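Local coordinates for antifungal protein GAFP-1 (Gastrodia elata, PDB 1XD5) that is a monomeric mannose-binding lectin of the monocot bulb-type family, known as an antifungal protein and probably acting by recognising mannose-containing glycans, at residues Y21-L33 and W41-L54. Numbering follows the deposited sequence.
Sequences YLFIIQNDCNLVL and WASGTNGKASGCVL. With SO4 (sulfate ion), chain E.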
loop_
_atom_site.group_PDB
_atom_site.type_symbol
_atom_site.label_atom_id
_atom_site.label_comp_id
_atom_site.label_asym_id
_atom_site.label_seq_id
_atom_site.Cartn_x
_atom_site.Cartn_y
_atom_site.Cartn_z
ATOM N N TYR A 21 -1.780 8.463 11.034
ATOM C CA TYR A 21 -1.186 7.981 9.789
ATOM C C TYR A 21 -2.244 7.484 8.826
ATOM O O TYR A 21 -3.168 6.754 9.204
ATOM C CB TYR A 21 -0.156 6.868 10.045
ATOM C CG TYR A 21 0.906 7.209 11.069
ATOM C CD1 TYR A 21 1.366 6.245 11.959
ATOM C CD2 TYR A 21 1.454 8.496 11.143
ATOM C CE1 TYR A 21 2.341 6.546 12.900
ATOM C CE2 TYR A 21 2.424 8.811 12.085
ATOM C CZ TYR A 21 2.864 7.828 12.955
ATOM O OH TYR A 21 3.821 8.128 13.884
ATOM N N LEU A 22 -2.088 7.879 7.566
ATOM C CA LEU A 22 -3.051 7.551 6.537
ATOM C C LEU A 22 -2.302 7.114 5.296
ATOM O O LEU A 22 -1.491 7.872 4.768
ATOM C CB LEU A 22 -3.909 8.782 6.218
ATOM C CG LEU A 22 -5.047 8.622 5.205
ATOM C CD1 LEU A 22 -6.190 7.823 5.818
ATOM C CD2 LEU A 22 -5.533 9.992 4.775
ATOM N N PHE A 23 -2.587 5.901 4.833
ATOM C CA PHE A 23 -1.975 5.370 3.618
ATOM C C PHE A 23 -3.104 5.171 2.634
ATOM O O PHE A 23 -3.938 4.274 2.806
ATOM C CB PHE A 23 -1.290 4.036 3.914
ATOM C CG PHE A 23 -0.389 3.545 2.806
ATOM C CD1 PHE A 23 0.717 4.276 2.410
ATOM C CD2 PHE A 23 -0.630 2.319 2.197
ATOM C CE1 PHE A 23 1.566 3.809 1.415
ATOM C CE2 PHE A 23 0.209 1.856 1.187
ATOM C CZ PHE A 23 1.306 2.597 0.807
ATOM N N ILE A 24 -3.133 6.017 1.609
ATOM C CA ILE A 24 -4.328 6.161 0.791
ATOM C C ILE A 24 -4.033 6.070 -0.713
ATOM O O ILE A 24 -3.066 6.642 -1.211
ATOM C CB ILE A 24 -5.074 7.476 1.176
ATOM C CG1 ILE A 24 -6.369 7.646 0.374
ATOM C CG2 ILE A 24 -4.160 8.705 1.042
ATOM C CD1 ILE A 24 -7.358 8.678 0.993
ATOM N N ILE A 25 -4.868 5.320 -1.426
ATOM C CA ILE A 25 -4.811 5.349 -2.886
ATOM C C ILE A 25 -5.795 6.414 -3.380
ATOM O O ILE A 25 -7.010 6.304 -3.205
ATOM C CB ILE A 25 -5.048 3.945 -3.506
ATOM C CG1 ILE A 25 -5.077 4.009 -5.042
ATOM C CG2 ILE A 25 -6.323 3.283 -2.959
ATOM C CD1 ILE A 25 -3.736 4.415 -5.682
ATOM N N GLN A 26 -5.251 7.468 -3.968
ATOM C CA GLN A 26 -6.048 8.637 -4.282
ATOM C C GLN A 26 -6.701 8.544 -5.642
ATOM O O GLN A 26 -6.286 7.753 -6.492
ATOM C CB GLN A 26 -5.196 9.906 -4.185
ATOM C CG GLN A 26 -4.654 10.137 -2.780
ATOM C CD GLN A 26 -3.795 11.386 -2.652
ATOM O OE1 GLN A 26 -3.621 11.893 -1.546
ATOM N NE2 GLN A 26 -3.257 11.885 -3.774
ATOM N N ASN A 27 -7.727 9.370 -5.832
ATOM C CA ASN A 27 -8.384 9.504 -7.121
ATOM C C ASN A 27 -7.440 9.971 -8.235
ATOM O O ASN A 27 -7.699 9.713 -9.410
ATOM C CB ASN A 27 -9.610 10.425 -7.018
ATOM C CG ASN A 27 -10.524 10.339 -8.248
ATOM O OD1 ASN A 27 -10.890 11.359 -8.829
ATOM N ND2 ASN A 27 -10.873 9.135 -8.651
ATOM N N ASP A 28 -6.358 10.658 -7.869
ATOM C CA ASP A 28 -5.370 11.068 -8.870
ATOM C C ASP A 28 -4.351 9.954 -9.169
ATOM O O ASP A 28 -3.391 10.172 -9.918
ATOM C CB ASP A 28 -4.668 12.371 -8.467
ATOM C CG ASP A 28 -3.718 12.204 -7.282
ATOM O OD1 ASP A 28 -3.678 11.120 -6.658
ATOM O OD2 ASP A 28 -2.980 13.134 -6.889
ATOM N N CYS A 29 -4.582 8.774 -8.583
ATOM C CA CYS A 29 -3.733 7.580 -8.745
ATOM C C CYS A 29 -2.383 7.616 -8.022
ATOM O O CYS A 29 -1.540 6.731 -8.219
ATOM C CB CYS A 29 -3.555 7.196 -10.227
ATOM S SG CYS A 29 -5.062 6.471 -10.914
ATOM N N ASN A 30 -2.185 8.626 -7.176
ATOM C CA ASN A 30 -1.017 8.666 -6.307
ATOM C C ASN A 30 -1.293 7.819 -5.083
ATOM O O ASN A 30 -2.377 7.900 -4.502
ATOM C CB ASN A 30 -0.721 10.108 -5.874
ATOM C CG ASN A 30 0.763 10.383 -5.678
ATOM O OD1 ASN A 30 1.152 11.505 -5.300
ATOM N ND2 ASN A 30 1.596 9.395 -5.938
ATOM N N LEU A 31 -0.323 6.999 -4.698
ATOM C CA LEU A 31 -0.403 6.246 -3.460
ATOM C C LEU A 31 0.440 7.011 -2.442
ATOM O O LEU A 31 1.638 7.204 -2.646
ATOM C CB LEU A 31 0.144 4.833 -3.664
ATOM C CG LEU A 31 0.249 3.923 -2.433
ATOM C CD1 LEU A 31 -1.132 3.695 -1.772
ATOM C CD2 LEU A 31 0.902 2.595 -2.829
ATOM N N VAL A 32 -0.189 7.483 -1.371
ATOM C CA VAL A 32 0.472 8.431 -0.477
ATOM C C VAL A 32 0.348 8.057 0.997
ATOM O O VAL A 32 -0.721 7.665 1.462
ATOM C CB VAL A 32 -0.070 9.882 -0.663
ATOM C CG1 VAL A 32 0.759 10.879 0.163
ATOM C CG2 VAL A 32 -0.100 10.288 -2.138
ATOM N N LEU A 33 1.458 8.199 1.718
ATOM C CA LEU A 33 1.447 8.131 3.170
ATOM C C LEU A 33 1.415 9.544 3.764
ATOM O O LEU A 33 2.322 10.352 3.522
ATOM C CB LEU A 33 2.670 7.354 3.679
ATOM C CG LEU A 33 2.771 7.144 5.194
ATOM C CD1 LEU A 33 1.572 6.398 5.771
ATOM C CD2 LEU A 33 4.040 6.423 5.534
ATOM N N TRP A 41 5.598 10.112 1.947
ATOM C CA TRP A 41 5.957 9.055 1.010
ATOM C C TRP A 41 4.881 9.004 -0.049
ATOM O O TRP A 41 3.699 9.131 0.258
ATOM C CB TRP A 41 6.063 7.690 1.723
ATOM C CG TRP A 41 6.564 6.559 0.833
ATOM C CD1 TRP A 41 7.849 6.068 0.749
ATOM C CD2 TRP A 41 5.783 5.780 -0.089
ATOM N NE1 TRP A 41 7.907 5.046 -0.172
ATOM C CE2 TRP A 41 6.656 4.849 -0.702
ATOM C CE3 TRP A 41 4.430 5.778 -0.466
ATOM C CZ2 TRP A 41 6.215 3.924 -1.673
ATOM C CZ3 TRP A 41 3.998 4.866 -1.438
ATOM C CH2 TRP A 41 4.885 3.947 -2.016
ATOM N N ALA A 42 5.289 8.818 -1.302
ATOM C CA ALA A 42 4.336 8.652 -2.389
ATOM C C ALA A 42 4.912 7.801 -3.498
ATOM O O ALA A 42 6.133 7.771 -3.703
ATOM C CB ALA A 42 3.884 10.007 -2.931
ATOM N N SER A 43 4.029 7.102 -4.212
ATOM C CA SER A 43 4.440 6.322 -5.370
ATOM C C SER A 43 4.845 7.245 -6.527
ATOM O O SER A 43 5.583 6.836 -7.426
ATOM C CB SER A 43 3.305 5.410 -5.813
ATOM O OG SER A 43 2.127 6.169 -6.023
ATOM N N GLY A 44 4.347 8.480 -6.499
ATOM C CA GLY A 44 4.642 9.469 -7.523
ATOM C C GLY A 44 3.901 9.193 -8.816
ATOM O O GLY A 44 4.409 9.481 -9.899
ATOM N N THR A 45 2.691 8.645 -8.709
ATOM C CA THR A 45 1.930 8.255 -9.894
ATOM C C THR A 45 0.685 9.114 -10.089
ATOM O O THR A 45 -0.251 8.704 -10.787
ATOM C CB THR A 45 1.545 6.761 -9.816
ATOM O OG1 THR A 45 1.066 6.466 -8.504
ATOM C CG2 THR A 45 2.795 5.871 -9.963
ATOM N N ASN A 46 0.657 10.281 -9.443
ATOM C CA ASN A 46 -0.411 11.254 -9.673
ATOM C C ASN A 46 -0.498 11.573 -11.160
ATOM O O ASN A 46 0.531 11.806 -11.814
ATOM C CB ASN A 46 -0.180 12.544 -8.881
ATOM C CG ASN A 46 1.210 13.148 -9.114
ATOM O OD1 ASN A 46 2.214 12.575 -8.722
ATOM N ND2 ASN A 46 1.256 14.308 -9.751
ATOM N N GLY A 47 -1.715 11.545 -11.691
ATOM C CA GLY A 47 -1.946 11.930 -13.068
ATOM C C GLY A 47 -1.717 10.843 -14.104
ATOM O O GLY A 47 -1.961 11.091 -15.282
ATOM N N LYS A 48 -1.268 9.655 -13.686
ATOM C CA LYS A 48 -1.046 8.543 -14.633
ATOM C C LYS A 48 -2.365 8.013 -15.179
ATOM O O LYS A 48 -2.434 7.491 -16.295
ATOM C CB LYS A 48 -0.267 7.402 -13.979
ATOM C CG LYS A 48 1.157 7.747 -13.595
ATOM C CD LYS A 48 2.032 7.998 -14.804
ATOM C CE LYS A 48 3.500 8.032 -14.391
ATOM N NZ LYS A 48 4.385 8.257 -15.561
ATOM N N ALA A 49 -3.403 8.150 -14.364
ATOM C CA ALA A 49 -4.758 7.750 -14.702
ATOM C C ALA A 49 -5.618 8.262 -13.551
ATOM O O ALA A 49 -5.122 8.993 -12.691
ATOM C CB ALA A 49 -4.851 6.231 -14.822
ATOM N N SER A 50 -6.889 7.876 -13.524
ATOM C CA SER A 50 -7.760 8.215 -12.408
ATOM C C SER A 50 -8.588 6.992 -11.994
ATOM O O SER A 50 -8.617 5.980 -12.698
ATOM C CB SER A 50 -8.660 9.406 -12.755
ATOM O OG SER A 50 -9.596 9.044 -13.750
ATOM N N GLY A 51 -9.232 7.083 -10.835
ATOM C CA GLY A 51 -10.078 6.005 -10.361
ATOM C C GLY A 51 -9.282 4.751 -10.059
ATOM O O GLY A 51 -9.747 3.645 -10.330
ATOM N N CYS A 52 -8.089 4.927 -9.495
ATOM C CA CYS A 52 -7.210 3.798 -9.206
ATOM C C CYS A 52 -7.627 3.003 -7.993
ATOM O O CYS A 52 -8.280 3.514 -7.094
ATOM C CB CYS A 52 -5.765 4.251 -9.020
ATOM S SG CYS A 52 -4.966 4.523 -10.605
ATOM N N VAL A 53 -7.213 1.745 -7.983
ATOM C CA VAL A 53 -7.411 0.863 -6.842
ATOM C C VAL A 53 -6.056 0.271 -6.459
ATOM O O VAL A 53 -5.117 0.281 -7.261
ATOM C CB VAL A 53 -8.471 -0.228 -7.155
ATOM C CG1 VAL A 53 -9.794 0.424 -7.568
ATOM C CG2 VAL A 53 -7.989 -1.171 -8.250
ATOM N N LEU A 54 -5.947 -0.216 -5.230
ATOM C CA LEU A 54 -4.708 -0.773 -4.746
ATOM C C LEU A 54 -4.968 -2.235 -4.408
ATOM O O LEU A 54 -5.819 -2.531 -3.575
ATOM C CB LEU A 54 -4.215 -0.011 -3.505
ATOM C CG LEU A 54 -2.886 -0.495 -2.903
ATOM C CD1 LEU A 54 -1.734 -0.258 -3.872
ATOM C CD2 LEU A 54 -2.595 0.166 -1.541
HETATM S S SO4 E . -1.565 15.815 -12.042
HETATM O O1 SO4 E . -0.166 16.134 -12.252
HETATM O O2 SO4 E . -2.050 15.145 -13.232
HETATM O O3 SO4 E . -2.337 17.027 -11.802
HETATM O O4 SO4 E . -1.714 14.913 -10.913
#
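Cys29 and Cys52 are joined by a disulfide, SG to SG 2.0 Å, which ties the turn between strands 21-25 and 31-35 to the chain that runs on as strand 52-56 of the neighbouring sheet. The bridge is twisted to a chi3 of 91°, and Ala49 CB packs against Cys29 SG. Inward from this bridge the packing is close and apolar. Leu54 lays its CB against Ile25 CG2 and meets Leu31 CD1 with CD2 at 3.8 Å, the two leucines crossing at about a right angle. Leu31 CD1 also covers one face of the Phe23 ring, toward its rim, while Trp41 CE3 and CZ3 come to the ring's edge; the two aromatic planes are inclined at 46°. Leu87 and Ile64, from the other two sheets, touch Phe23 and Leu31 respectively.

Beside this core, backbone groups and two hydroxyls hold the loops together. Ser43 bonds twice to Leu31: its N reaches Leu31 O at 2.9 Å, and its OG, turned between N and carbonyl carbon (chi1 54°), accepts from Leu31 N at 2.9 Å. Ser43 OG in turn donates to Thr45 OG1, which passes the chain on to Cys29 O at 2.6 Å. Further out the contact slackens: Gly47 N still holds Asp28 O at 2.8 Å, but Gly51 N reaches Asn27 O only weakly, and exposed Asn46 donates through ND2 to O4 of a sulfate ion, probably left from crystallisation. The 31-35/38-42 hairpin, bonded from Leu33 N to Trp41 O, is thus joined to strand 52-56 of the next sheet by disulfide and leucine packing, as in the three-sheet beta-prism II fold of monocot mannose-binding lectins.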